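Esterase (Thermotoga maritima, PDB 3DOH) hydrolyses carboxylic esters as a thermostable enzyme that joins an immunoglobulin-like domain to an alpha/beta-hydrolase domain. Local coordinates at residues 40-45 / 116-121; 25-30 / 127-132; 265-270 / 278-283. All coordinates share one frame; numbering follows the deposited sequence.

Contact 1: 40-45 / 116-121; sequences PDQFSV and VPIFDV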
ATOM      1  N   PRO A  40       1.531  22.666  11.925  1.00 37.49           N
ATOM      2  CA  PRO A  40       0.173  22.391  11.390  1.00 36.29           C
ATOM      3  C   PRO A  40      -0.822  21.759  12.355  1.00 35.12           C
ATOM      4  O   PRO A  40      -2.006  22.061  12.312  1.00 35.16           O
ATOM      5  CB  PRO A  40       0.456  21.447  10.208  1.00 35.85           C
ATOM      6  CG  PRO A  40       1.791  21.918   9.721  1.00 36.30           C
ATOM      7  CD  PRO A  40       2.574  22.208  10.985  1.00 37.05           C
ATOM      8  N   ASP A  41      -0.352  20.906  13.242  1.00 34.41           N
ATOM      9  CA  ASP A  41      -1.260  20.221  14.165  1.00 33.58           C
ATOM     10  C   ASP A  41      -1.755  21.075  15.335  1.00 32.75           C
ATOM     11  O   ASP A  41      -2.361  20.550  16.276  1.00 32.79           O
ATOM     12  CB  ASP A  41      -0.637  18.907  14.669  1.00 33.58           C
ATOM     13  CG  ASP A  41       0.651  19.117  15.492  1.00 34.32           C
ATOM     14  OD1 ASP A  41       1.108  18.101  16.039  1.00 34.61           O
ATOM     15  OD2 ASP A  41       1.195  20.256  15.623  1.00 33.52           O
ATOM     16  N   GLN A  42      -1.483  22.374  15.299  1.00 31.81           N
ATOM     17  CA  GLN A  42      -1.958  23.271  16.352  1.00 31.88           C
ATOM     18  C   GLN A  42      -3.236  23.991  15.888  1.00 31.36           C
ATOM     19  O   GLN A  42      -3.839  24.765  16.626  1.00 31.47           O
ATOM     20  CB  GLN A  42      -0.906  24.298  16.731  1.00 31.50           C
ATOM     21  CG  GLN A  42       0.450  23.762  17.206  1.00 31.95           C
ATOM     22  CD  GLN A  42       1.434  24.900  17.431  1.00 32.90           C
ATOM     23  OE1 GLN A  42       1.634  25.734  16.547  1.00 36.07           O
ATOM     24  NE2 GLN A  42       2.024  24.966  18.617  1.00 34.18           N
ATOM     25  N   PHE A  43      -3.651  23.720  14.661  1.00 30.15           N
ATOM     26  CA  PHE A  43      -4.766  24.436  14.102  1.00 28.68           C
ATOM     27  C   PHE A  43      -5.701  23.483  13.392  1.00 27.60           C
ATOM     28  O   PHE A  43      -5.353  22.339  13.146  1.00 27.58           O
ATOM     29  CB  PHE A  43      -4.224  25.438  13.107  1.00 28.58           C
ATOM     30  CG  PHE A  43      -3.331  26.477  13.707  1.00 26.94           C
ATOM     31  CD1 PHE A  43      -3.842  27.715  14.075  1.00 24.28           C
ATOM     32  CD2 PHE A  43      -1.973  26.233  13.866  1.00 26.27           C
ATOM     33  CE1 PHE A  43      -3.023  28.700  14.605  1.00 21.99           C
ATOM     34  CE2 PHE A  43      -1.138  27.205  14.404  1.00 25.85           C
ATOM     35  CZ  PHE A  43      -1.666  28.441  14.769  1.00 25.66           C
ATOM     36  N   SER A  44      -6.870  23.970  13.043  1.00 26.29           N
ATOM     37  CA  SER A  44      -7.806  23.187  12.278  1.00 26.15           C
ATOM     38  C   SER A  44      -8.478  24.088  11.260  1.00 26.45           C
ATOM     39  O   SER A  44      -8.747  25.270  11.549  1.00 27.36           O
ATOM     40  CB  SER A  44      -8.857  22.657  13.202  1.00 25.77           C
ATOM     41  OG  SER A  44      -9.740  21.850  12.482  1.00 27.85           O
ATOM     42  N   VAL A  45      -8.760  23.579  10.070  1.00 25.56           N
ATOM     43  CA  VAL A  45      -9.496  24.392   9.113  1.00 25.17           C
ATOM     44  C   VAL A  45     -10.626  23.563   8.490  1.00 25.65           C
ATOM     45  O   VAL A  45     -10.405  22.425   8.126  1.00 25.89           O
ATOM     46  CB  VAL A  45      -8.536  24.967   8.051  1.00 25.21           C
ATOM     47  CG1 VAL A  45      -9.289  25.695   6.953  1.00 25.70           C
ATOM     48  CG2 VAL A  45      -7.537  25.925   8.685  1.00 22.91           C
ATOM     49  N   VAL A 116      -4.493  24.607  20.511  1.00 36.86           N
ATOM     50  CA  VAL A 116      -3.645  24.526  21.662  1.00 38.18           C
ATOM     51  C   VAL A 116      -3.126  25.925  21.869  1.00 40.57           C
ATOM     52  O   VAL A 116      -3.158  26.748  20.925  1.00 41.07           O
ATOM     53  CB  VAL A 116      -2.450  23.620  21.393  1.00 37.91           C
ATOM     54  CG1 VAL A 116      -2.899  22.175  21.276  1.00 37.70           C
ATOM     55  CG2 VAL A 116      -1.661  24.089  20.162  1.00 36.25           C
ATOM     56  N   PRO A 117      -2.627  26.222  23.080  1.00 41.98           N
ATOM     57  CA  PRO A 117      -2.097  27.558  23.269  1.00 43.40           C
ATOM     58  C   PRO A 117      -0.903  27.726  22.342  1.00 45.03           C
ATOM     59  O   PRO A 117      -0.395  26.731  21.851  1.00 45.15           O
ATOM     60  CB  PRO A 117      -1.679  27.551  24.747  1.00 43.19           C
ATOM     61  CG  PRO A 117      -2.487  26.449  25.370  1.00 42.52           C
ATOM     62  CD  PRO A 117      -2.511  25.411  24.302  1.00 42.29           C
ATOM     63  N   ILE A 118      -0.484  28.957  22.063  1.00 47.36           N
ATOM     64  CA  ILE A 118       0.719  29.191  21.248  1.00 49.80           C
ATOM     65  C   ILE A 118       1.599  30.292  21.825  1.00 52.13           C
ATOM     66  O   ILE A 118       1.125  31.192  22.547  1.00 52.12           O
ATOM     67  CB  ILE A 118       0.421  29.534  19.777  1.00 49.31           C
ATOM     68  CG1 ILE A 118      -0.565  30.710  19.708  1.00 50.38           C
ATOM     69  CG2 ILE A 118      -0.043  28.304  19.015  1.00 48.16           C
ATOM     70  CD1 ILE A 118      -0.399  31.622  18.467  1.00 51.03           C
ATOM     71  N   PHE A 119       2.887  30.207  21.502  1.00 54.82           N
ATOM     72  CA  PHE A 119       3.849  31.133  22.065  1.00 58.22           C
ATOM     73  C   PHE A 119       3.793  32.448  21.283  1.00 59.71           C
ATOM     74  O   PHE A 119       3.717  32.423  20.052  1.00 60.52           O
ATOM     75  CB  PHE A 119       5.263  30.511  22.079  1.00 58.33           C
ATOM     76  CG  PHE A 119       5.456  29.453  23.163  1.00 60.02           C
ATOM     77  CD1 PHE A 119       5.539  29.822  24.524  1.00 61.01           C
ATOM     78  CD2 PHE A 119       5.546  28.084  22.832  1.00 61.00           C
ATOM     79  CE1 PHE A 119       5.714  28.853  25.534  1.00 60.68           C
ATOM     80  CE2 PHE A 119       5.721  27.093  23.829  1.00 60.03           C
ATOM     81  CZ  PHE A 119       5.811  27.480  25.181  1.00 60.92           C
ATOM     82  N   ASP A 120       3.779  33.585  21.981  1.00 61.22           N
ATOM     83  CA  ASP A 120       3.986  34.878  21.296  1.00 62.50           C
ATOM     84  C   ASP A 120       5.337  35.566  21.638  1.00 63.24           C
ATOM     85  O   ASP A 120       6.092  35.108  22.523  1.00 63.07           O
ATOM     86  CB  ASP A 120       2.770  35.814  21.438  1.00 62.15           C
ATOM     87  CG  ASP A 120       2.933  36.832  22.543  1.00 62.58           C
ATOM     88  OD1 ASP A 120       3.863  36.668  23.355  1.00 62.15           O
ATOM     89  OD2 ASP A 120       2.135  37.799  22.595  1.00 62.20           O
ATOM     90  N   VAL A 121       5.614  36.670  20.941  1.00 64.12           N
ATOM     91  CA  VAL A 121       6.911  37.353  21.031  1.00 65.27           C
ATOM     92  C   VAL A 121       7.144  38.057  22.371  1.00 66.03           C
ATOM     93  O   VAL A 121       8.294  38.333  22.740  1.00 66.24           O
ATOM     94  CB  VAL A 121       7.142  38.360  19.852  1.00 65.17           C
ATOM     95  CG1 VAL A 121       6.752  37.714  18.515  1.00 65.60           C
ATOM     96  CG2 VAL A 121       6.384  39.686  20.066  1.00 64.94           C
TER
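Gln-42 carries this contact from the side of segment 40-45, lying against the side chains of Val-116 and Ile-118. Residues 40-42 form a single 3-10 turn, evidenced by a weak bond of 3.3 Å from Phe-43 N to Pro-40 O, and the chain then enters strand 43-48. Within that turn Asp-41 faces another molecule: its carbonyl O is hydrogen-bonded to Lys-46 NZ of the second subunit, and Tyr-53 of that subunit packs on Asp-41, Val-116 and Pro-117.

At Gln-42 the CA atom comes to 5.7 Å from that of Val-116. CG stands anti to the carbonyl carbon (chi1 -57°) and the chain runs extended beyond it (chi2 175°), which carries the amide past Val-116 to Ile-118. Its aliphatic part meets Val-116 at about a right angle: CG2 of the valine touches Gln-42 CB at 3.5 Å and CG at 3.6 Å, reaching both with the same methyl. The amide meets Ile-118. The CG2 methyl of Ile-118 lies 3.9 Å from both Gln-42 OE1 and NE2, which sets an apolar group against a polar one. Polar satisfaction comes from elsewhere, since OE1 accepts a hydrogen bond from Ser-39 N, a link that fixes the rotation of the amide.

Phe-43 turns into the core, packing on Ile-58, Val-81 and Leu-83. Backbone bonds of Gln-42 with Leu-115 and of Ser-44 with Ser-113 pair segment 40-45 with the last residues of strand 110-114 and the residue after it. This is the end of an antiparallel strand pair in the immunoglobulin-like domain, where the 3-10 turn leading into one strand packs on the loop leaving its partner.

Contact 2: 25-30 / 127-132; sequences VVIEYP and EPFTSK
The Tyr-29 hydroxyl approaches the rim of the Phe-129 ring, nearly in its plane, with OH 3.4 Å from Phe-129 CE2. Ser-131 CB also lies at the edge of the phenylalanine ring. One face of the tyrosine ring is taken by Ile-27 of its own strand, whose CG2 stands 3.6 Å above the plane, displaced toward the rim. The two side chains cross obliquely: Phe-129 CE2 is 3.9 Å from Tyr-29 CZ.

Ile-27 supplies the second touch. Its CG2 is anti to the backbone N and reaches Phe-129 CZ at 3.8 Å, while CD1 reaches the same CZ at 4.2 Å. One methyl therefore serves twice, bridging the tyrosine face and the far end of the phenylalanine. The isoleucine and phenylalanine side chains come from opposite directions and fill the gap between backbones that stay well apart, with CA of Tyr-29 10.9 Å from CA of Phe-129. That spacing marks side-chain packing across a core rather than strand pairing, and no hydrogen bond spans the two segments. The tyrosine hydroxyl, buried among these carbons, is hydrogen-bonded to Gln-114 OE1.

Both strands belong to the immunoglobulin-like sandwich. Strand 19-29 runs between strands 8-16 and 80-85, and strand 129-139 pairs with strand 110-114. Val-112 of that last strand packs on Ile-27, Gln-114 packs on Phe-129, and Val-6 in the N-terminal loop touches both aromatic side chains.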
ATOM      1  N   VAL A  25      -5.423  30.246   4.859  1.00 32.32           N
ATOM      2  CA  VAL A  25      -6.183  30.963   5.836  1.00 32.32           C
ATOM      3  C   VAL A  25      -5.145  31.756   6.614  1.00 32.34           C
ATOM      4  O   VAL A  25      -4.150  31.193   7.091  1.00 31.58           O
ATOM      5  CB  VAL A  25      -6.954  29.981   6.747  1.00 32.36           C
ATOM      6  CG1 VAL A  25      -7.318  30.636   8.038  1.00 31.63           C
ATOM      7  CG2 VAL A  25      -8.189  29.454   6.045  1.00 32.67           C
ATOM      8  N   VAL A  26      -5.363  33.062   6.695  1.00 33.06           N
ATOM      9  CA  VAL A  26      -4.486  33.959   7.459  1.00 34.41           C
ATOM     10  C   VAL A  26      -5.189  34.535   8.695  1.00 35.47           C
ATOM     11  O   VAL A  26      -6.255  35.159   8.596  1.00 35.67           O
ATOM     12  CB  VAL A  26      -3.974  35.129   6.586  1.00 34.54           C
ATOM     13  CG1 VAL A  26      -3.279  36.163   7.422  1.00 33.04           C
ATOM     14  CG2 VAL A  26      -3.020  34.626   5.502  1.00 35.07           C
ATOM     15  N   ILE A  27      -4.579  34.343   9.856  1.00 36.34           N
ATOM     16  CA  ILE A  27      -5.146  34.840  11.107  1.00 36.47           C
ATOM     17  C   ILE A  27      -4.330  36.037  11.568  1.00 37.93           C
ATOM     18  O   ILE A  27      -3.118  35.941  11.651  1.00 37.23           O
ATOM     19  CB  ILE A  27      -5.130  33.756  12.220  1.00 36.57           C
ATOM     20  CG1 ILE A  27      -5.717  32.418  11.694  1.00 35.42           C
ATOM     21  CG2 ILE A  27      -5.797  34.318  13.501  1.00 36.62           C
ATOM     22  CD1 ILE A  27      -5.308  31.167  12.428  1.00 33.73           C
ATOM     23  N   GLU A  28      -4.990  37.165  11.830  1.00 40.63           N
ATOM     24  CA  GLU A  28      -4.304  38.337  12.400  1.00 43.24           C
ATOM     25  C   GLU A  28      -4.481  38.312  13.904  1.00 44.85           C
ATOM     26  O   GLU A  28      -5.589  38.544  14.416  1.00 45.97           O
ATOM     27  CB  GLU A  28      -4.802  39.678  11.824  1.00 42.96           C
ATOM     28  CG  GLU A  28      -4.088  40.894  12.455  1.00 43.00           C
ATOM     29  CD  GLU A  28      -4.312  42.237  11.722  1.00 43.41           C
ATOM     30  OE1 GLU A  28      -5.444  42.581  11.314  1.00 39.82           O
ATOM     31  OE2 GLU A  28      -3.317  42.970  11.568  1.00 46.22           O
ATOM     32  N   TYR A  29      -3.387  38.017  14.594  1.00 45.95           N
ATOM     33  CA  TYR A  29      -3.352  37.987  16.041  1.00 47.32           C
ATOM     34  C   TYR A  29      -3.166  39.380  16.664  1.00 48.77           C
ATOM     35  O   TYR A  29      -2.616  40.273  16.013  1.00 48.38           O
ATOM     36  CB  TYR A  29      -2.240  37.038  16.472  1.00 47.00           C
ATOM     37  CG  TYR A  29      -2.692  35.587  16.437  1.00 46.97           C
ATOM     38  CD1 TYR A  29      -3.440  35.047  17.490  1.00 46.58           C
ATOM     39  CD2 TYR A  29      -2.390  34.760  15.350  1.00 45.34           C
ATOM     40  CE1 TYR A  29      -3.858  33.718  17.469  1.00 47.06           C
ATOM     41  CE2 TYR A  29      -2.794  33.428  15.319  1.00 44.98           C
ATOM     42  CZ  TYR A  29      -3.532  32.910  16.377  1.00 46.70           C
ATOM     43  OH  TYR A  29      -3.958  31.590  16.358  1.00 46.91           O
ATOM     44  N   PRO A  30      -3.638  39.576  17.931  1.00 50.61           N
ATOM     45  CA  PRO A  30      -3.456  40.890  18.591  1.00 51.72           C
ATOM     46  C   PRO A  30      -1.969  41.296  18.814  1.00 52.60           C
ATOM     47  O   PRO A  30      -1.649  42.471  18.704  1.00 52.31           O
ATOM     48  CB  PRO A  30      -4.252  40.745  19.915  1.00 51.49           C
ATOM     49  CG  PRO A  30      -5.151  39.562  19.732  1.00 50.46           C
ATOM     50  CD  PRO A  30      -4.374  38.642  18.819  1.00 50.86           C
ATOM     51  N   GLU A 127      -4.370  31.993  23.887  1.00 48.32           N
ATOM     52  CA  GLU A 127      -5.217  30.847  24.180  1.00 46.20           C
ATOM     53  C   GLU A 127      -5.986  30.388  22.930  1.00 43.83           C
ATOM     54  O   GLU A 127      -6.233  31.186  22.015  1.00 43.29           O
ATOM     55  CB  GLU A 127      -6.153  31.145  25.375  1.00 46.61           C
ATOM     56  CG  GLU A 127      -5.429  31.319  26.748  1.00 48.06           C
ATOM     57  CD  GLU A 127      -4.786  30.019  27.302  1.00 49.73           C
ATOM     58  OE1 GLU A 127      -5.494  28.997  27.404  1.00 49.25           O
ATOM     59  OE2 GLU A 127      -3.572  30.012  27.643  1.00 50.40           O
ATOM     60  N   PRO A 128      -6.319  29.085  22.863  1.00 41.64           N
ATOM     61  CA  PRO A 128      -7.203  28.538  21.825  1.00 40.13           C
ATOM     62  C   PRO A 128      -8.451  29.407  21.494  1.00 39.12           C
ATOM     63  O   PRO A 128      -9.052  30.019  22.388  1.00 38.69           O
ATOM     64  CB  PRO A 128      -7.632  27.212  22.426  1.00 39.83           C
ATOM     65  CG  PRO A 128      -6.484  26.790  23.259  1.00 40.10           C
ATOM     66  CD  PRO A 128      -5.819  28.034  23.767  1.00 40.78           C
ATOM     67  N   PHE A 129      -8.811  29.471  20.212  1.00 37.65           N
ATOM     68  CA  PHE A 129     -10.031  30.159  19.765  1.00 36.36           C
ATOM     69  C   PHE A 129     -10.633  29.399  18.598  1.00 35.59           C
ATOM     70  O   PHE A 129      -9.962  28.603  17.955  1.00 36.22           O
ATOM     71  CB  PHE A 129      -9.750  31.628  19.352  1.00 35.83           C
ATOM     72  CG  PHE A 129      -9.191  31.772  17.952  1.00 36.39           C
ATOM     73  CD1 PHE A 129     -10.058  31.813  16.829  1.00 36.46           C
ATOM     74  CD2 PHE A 129      -7.811  31.822  17.741  1.00 33.25           C
ATOM     75  CE1 PHE A 129      -9.553  31.924  15.556  1.00 33.75           C
ATOM     76  CE2 PHE A 129      -7.301  31.907  16.475  1.00 31.40           C
ATOM     77  CZ  PHE A 129      -8.166  31.974  15.380  1.00 34.90           C
ATOM     78  N   THR A 130     -11.893  29.672  18.304  1.00 35.01           N
ATOM     79  CA  THR A 130     -12.569  29.073  17.167  1.00 34.36           C
ATOM     80  C   THR A 130     -13.418  30.151  16.570  1.00 34.65           C
ATOM     81  O   THR A 130     -13.903  31.007  17.285  1.00 35.53           O
ATOM     82  CB  THR A 130     -13.460  27.934  17.589  1.00 33.92           C
ATOM     83  OG1 THR A 130     -12.683  27.010  18.343  1.00 32.69           O
ATOM     84  CG2 THR A 130     -14.036  27.216  16.380  1.00 33.17           C
ATOM     85  N   SER A 131     -13.600  30.110  15.253  1.00 34.54           N
ATOM     86  CA  SER A 131     -14.154  31.242  14.519  1.00 33.82           C
ATOM     87  C   SER A 131     -14.556  30.848  13.101  1.00 34.50           C
ATOM     88  O   SER A 131     -13.846  30.102  12.428  1.00 34.37           O
ATOM     89  CB  SER A 131     -13.152  32.397  14.480  1.00 33.02           C
ATOM     90  OG  SER A 131     -13.676  33.504  13.766  1.00 32.09           O
ATOM     91  N   LYS A 132     -15.701  31.356  12.653  1.00 35.12           N
ATOM     92  CA  LYS A 132     -15.977  31.510  11.206  1.00 35.39           C
ATOM     93  C   LYS A 132     -14.915  32.479  10.631  1.00 34.87           C
ATOM     94  O   LYS A 132     -14.148  33.083  11.390  1.00 33.90           O
ATOM     95  CB  LYS A 132     -17.400  32.033  10.972  1.00 36.21           C
ATOM     96  CG  LYS A 132     -18.519  30.976  11.066  1.00 38.08           C
ATOM     97  CD  LYS A 132     -19.715  31.552  11.868  1.00 44.07           C
ATOM     98  CE  LYS A 132     -21.075  30.760  11.730  1.00 44.82           C
ATOM     99  NZ  LYS A 132     -21.033  29.250  12.015  1.00 47.72           N
TER

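Contact 3: 265-270 / 278-283; sequences IYITGL and WTAIME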
ATOM      1  N   ILE A 265      -4.016  44.420 -29.521  1.00 28.03           N
ATOM      2  CA  ILE A 265      -5.194  43.921 -28.825  1.00 28.21           C
ATOM      3  C   ILE A 265      -5.317  42.439 -29.194  1.00 27.83           C
ATOM      4  O   ILE A 265      -5.675  42.088 -30.329  1.00 28.35           O
ATOM      5  CB  ILE A 265      -6.495  44.729 -29.163  1.00 28.41           C
ATOM      6  CG1 ILE A 265      -6.361  46.164 -28.657  1.00 29.23           C
ATOM      7  CG2 ILE A 265      -7.739  44.093 -28.501  1.00 27.46           C
ATOM      8  CD1 ILE A 265      -7.358  47.092 -29.318  1.00 32.79           C
ATOM      9  N   TYR A 266      -4.971  41.587 -28.246  1.00 26.58           N
ATOM     10  CA  TYR A 266      -4.956  40.161 -28.444  1.00 24.98           C
ATOM     11  C   TYR A 266      -6.268  39.640 -27.918  1.00 25.52           C
ATOM     12  O   TYR A 266      -6.972  40.317 -27.184  1.00 25.92           O
ATOM     13  CB  TYR A 266      -3.829  39.589 -27.643  1.00 23.98           C
ATOM     14  CG  TYR A 266      -2.457  40.213 -27.937  1.00 24.70           C
ATOM     15  CD1 TYR A 266      -1.972  40.297 -29.233  1.00 24.31           C
ATOM     16  CD2 TYR A 266      -1.612  40.652 -26.904  1.00 23.05           C
ATOM     17  CE1 TYR A 266      -0.719  40.831 -29.501  1.00 22.60           C
ATOM     18  CE2 TYR A 266      -0.348  41.181 -27.173  1.00 19.14           C
ATOM     19  CZ  TYR A 266       0.082  41.266 -28.476  1.00 22.26           C
ATOM     20  OH  TYR A 266       1.340  41.784 -28.801  1.00 24.21           O
ATOM     21  N   ILE A 267      -6.630  38.436 -28.303  1.00 26.35           N
ATOM     22  CA  ILE A 267      -7.897  37.876 -27.845  1.00 26.50           C
ATOM     23  C   ILE A 267      -7.863  36.348 -27.746  1.00 26.78           C
ATOM     24  O   ILE A 267      -7.387  35.684 -28.664  1.00 27.10           O
ATOM     25  CB  ILE A 267      -9.079  38.316 -28.750  1.00 26.78           C
ATOM     26  CG1 ILE A 267     -10.415  37.812 -28.185  1.00 24.94           C
ATOM     27  CG2 ILE A 267      -8.848  37.885 -30.207  1.00 25.61           C
ATOM     28  CD1 ILE A 267     -11.596  38.664 -28.623  1.00 23.77           C
ATOM     29  N   THR A 268      -8.375  35.825 -26.635  1.00 26.60           N
ATOM     30  CA  THR A 268      -8.444  34.414 -26.384  1.00 27.15           C
ATOM     31  C   THR A 268      -9.698  34.109 -25.563  1.00 27.66           C
ATOM     32  O   THR A 268     -10.206  34.970 -24.832  1.00 29.13           O
ATOM     33  CB  THR A 268      -7.146  33.880 -25.645  1.00 27.60           C
ATOM     34  OG1 THR A 268      -7.263  32.461 -25.385  1.00 27.34           O
ATOM     35  CG2 THR A 268      -6.924  34.625 -24.334  1.00 26.15           C
ATOM     36  N   GLY A 269     -10.182  32.880 -25.696  1.00 27.51           N
ATOM     37  CA  GLY A 269     -11.289  32.387 -24.930  1.00 27.23           C
ATOM     38  C   GLY A 269     -11.395  30.892 -25.178  1.00 27.11           C
ATOM     39  O   GLY A 269     -10.769  30.366 -26.089  1.00 25.93           O
ATOM     40  N   LEU A 270     -12.187  30.211 -24.357  1.00 27.62           N
ATOM     41  CA  LEU A 270     -12.290  28.759 -24.429  1.00 29.15           C
ATOM     42  C   LEU A 270     -13.737  28.326 -24.629  1.00 30.06           C
ATOM     43  O   LEU A 270     -14.652  28.890 -24.030  1.00 30.32           O
ATOM     44  CB  LEU A 270     -11.721  28.118 -23.161  1.00 28.41           C
ATOM     45  CG  LEU A 270     -12.282  28.627 -21.832  1.00 29.97           C
ATOM     46  CD1 LEU A 270     -11.749  30.018 -21.521  1.00 26.77           C
ATOM     47  CD2 LEU A 270     -13.803  28.626 -21.855  1.00 27.68           C
ATOM     48  N   TRP A 278     -13.176  33.014 -32.384  1.00 27.76           N
ATOM     49  CA  TRP A 278     -13.152  32.828 -33.849  1.00 28.47           C
ATOM     50  C   TRP A 278     -14.062  33.854 -34.506  1.00 29.82           C
ATOM     51  O   TRP A 278     -13.697  34.401 -35.555  1.00 30.33           O
ATOM     52  CB  TRP A 278     -13.638  31.448 -34.267  1.00 27.14           C
ATOM     53  CG  TRP A 278     -12.636  30.386 -34.129  1.00 27.61           C
ATOM     54  CD1 TRP A 278     -12.698  29.303 -33.279  1.00 26.40           C
ATOM     55  CD2 TRP A 278     -11.402  30.246 -34.878  1.00 27.39           C
ATOM     56  NE1 TRP A 278     -11.589  28.523 -33.451  1.00 28.90           N
ATOM     57  CE2 TRP A 278     -10.775  29.068 -34.419  1.00 26.34           C
ATOM     58  CE3 TRP A 278     -10.766  31.012 -35.879  1.00 27.35           C
ATOM     59  CZ2 TRP A 278      -9.542  28.623 -34.928  1.00 26.19           C
ATOM     60  CZ3 TRP A 278      -9.531  30.572 -36.387  1.00 27.49           C
ATOM     61  CH2 TRP A 278      -8.937  29.386 -35.912  1.00 27.25           C
ATOM     62  N   THR A 279     -15.245  34.086 -33.899  1.00 30.09           N
ATOM     63  CA  THR A 279     -16.263  34.962 -34.456  1.00 30.71           C
ATOM     64  C   THR A 279     -15.772  36.405 -34.443  1.00 30.89           C
ATOM     65  O   THR A 279     -15.839  37.096 -35.460  1.00 30.19           O
ATOM     66  CB  THR A 279     -17.632  34.804 -33.715  1.00 31.64           C
ATOM     67  OG1 THR A 279     -18.143  33.464 -33.898  1.00 33.65           O
ATOM     68  CG2 THR A 279     -18.680  35.830 -34.222  1.00 30.89           C
ATOM     69  N   ALA A 280     -15.271  36.839 -33.285  1.00 32.10           N
ATOM     70  CA  ALA A 280     -14.659  38.170 -33.108  1.00 33.12           C
ATOM     71  C   ALA A 280     -13.622  38.550 -34.150  1.00 33.97           C
ATOM     72  O   ALA A 280     -13.674  39.635 -34.717  1.00 34.68           O
ATOM     73  CB  ALA A 280     -14.053  38.291 -31.746  1.00 32.76           C
ATOM     74  N   ILE A 281     -12.653  37.684 -34.385  1.00 34.89           N
ATOM     75  CA  ILE A 281     -11.585  38.051 -35.304  1.00 35.30           C
ATOM     76  C   ILE A 281     -12.065  38.019 -36.743  1.00 36.28           C
ATOM     77  O   ILE A 281     -11.599  38.780 -37.556  1.00 37.37           O
ATOM     78  CB  ILE A 281     -10.305  37.176 -35.130  1.00 35.36           C
ATOM     79  CG1 ILE A 281     -10.618  35.685 -35.316  1.00 34.45           C
ATOM     80  CG2 ILE A 281      -9.584  37.507 -33.804  1.00 33.89           C
ATOM     81  CD1 ILE A 281      -9.432  34.845 -35.461  1.00 33.94           C
ATOM     82  N   MET A 282     -12.992  37.138 -37.058  1.00 37.25           N
ATOM     83  CA  MET A 282     -13.497  37.012 -38.404  1.00 38.51           C
ATOM     84  C   MET A 282     -14.436  38.181 -38.735  1.00 39.72           C
ATOM     85  O   MET A 282     -14.477  38.673 -39.879  1.00 40.23           O
ATOM     86  CB  MET A 282     -14.228  35.680 -38.550  1.00 38.17           C
ATOM     87  CG  MET A 282     -13.404  34.541 -39.132  1.00 37.85           C
ATOM     88  SD  MET A 282     -14.337  33.022 -38.972  1.00 39.56           S
ATOM     89  CE  MET A 282     -13.101  31.789 -39.352  1.00 38.81           C
ATOM     90  N   GLU A 283     -15.190  38.637 -37.737  1.00 40.78           N
ATOM     91  CA  GLU A 283     -16.128  39.758 -37.947  1.00 40.96           C
ATOM     92  C   GLU A 283     -15.503  41.132 -37.734  1.00 40.82           C
ATOM     93  O   GLU A 283     -16.115  42.136 -38.086  1.00 40.95           O
ATOM     94  CB  GLU A 283     -17.361  39.615 -37.062  1.00 40.88           C
ATOM     95  CG  GLU A 283     -18.200  38.368 -37.324  1.00 42.97           C
ATOM     96  CD  GLU A 283     -18.582  38.182 -38.788  1.00 47.60           C
ATOM     97  OE1 GLU A 283     -18.917  39.162 -39.490  1.00 51.07           O
ATOM     98  OE2 GLU A 283     -18.562  37.032 -39.254  1.00 49.06           O
TER
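Helix segment 278-283 packs against strand 265-270, Ile-267 and Ile-281 being nearest with their CA atoms 8.3 Å apart. They are the first two elements of a beta-alpha-beta unit (strand 264-270, helix 272-283, strand 290-294) in the alpha/beta-hydrolase domain. The helix is regular here, with Met-282 N bonded to Trp-278 O at 3.2 Å and Glu-283 N to Thr-279 O at 2.8 Å. The strand lies inside the parallel part of its sheet, since Tyr-266 bonds to Leu-176 and Val-178 on one neighbour and Ile-267 to Ala-290 and Ile-292 on the other. The short connection between strand and helix fits the GxSxG nucleophile elbow, in which Ser-271 would be the probable nucleophile.

All contact on the strand side comes from Ile-267, whose CB points toward the helix. It is a purely apolar, buried packing. Leu-244 of helix 242-257 also covers Ala-280, and Ala-291 of strand 290-294 touches both Ile-267 and Ile-281.

The two branches of Ile-267 divide the helix between them. With CG1 anti to the backbone N (chi1 -175°), the longer branch reaches out until CD1 lies 4.0 Å from Ala-280 CB. The shorter branch meets its counterpart across an oblique approach: Ile-267 CG2 against Ile-281 CG2, methyl to methyl, at 3.7 Å.

Contacts 1 and 2 lie in the immunoglobulin-like domain, their centres about 9 Å apart, and share one sheet. Along the chain, segment 25-30 comes first, then 40-45, 116-121 and 127-132, so contact 2 encloses contact 1 in sequence. They meet directly: Phe-43 CE1 is 3.5 Å from Tyr-29 OH, and Ile-118 CD1 is 4.0 Å from Tyr-29 CZ, which makes one continuous core. Both also touch the second subunit. Contact 3 follows both in sequence, in the hydrolase sheet on the opposite side of the chain's centre, its centre about 50 Å from contact 1 and about 46 Å from contact 2. With nearest atoms about 27 Å or more away, it belongs to the packing of the hydrolase domain.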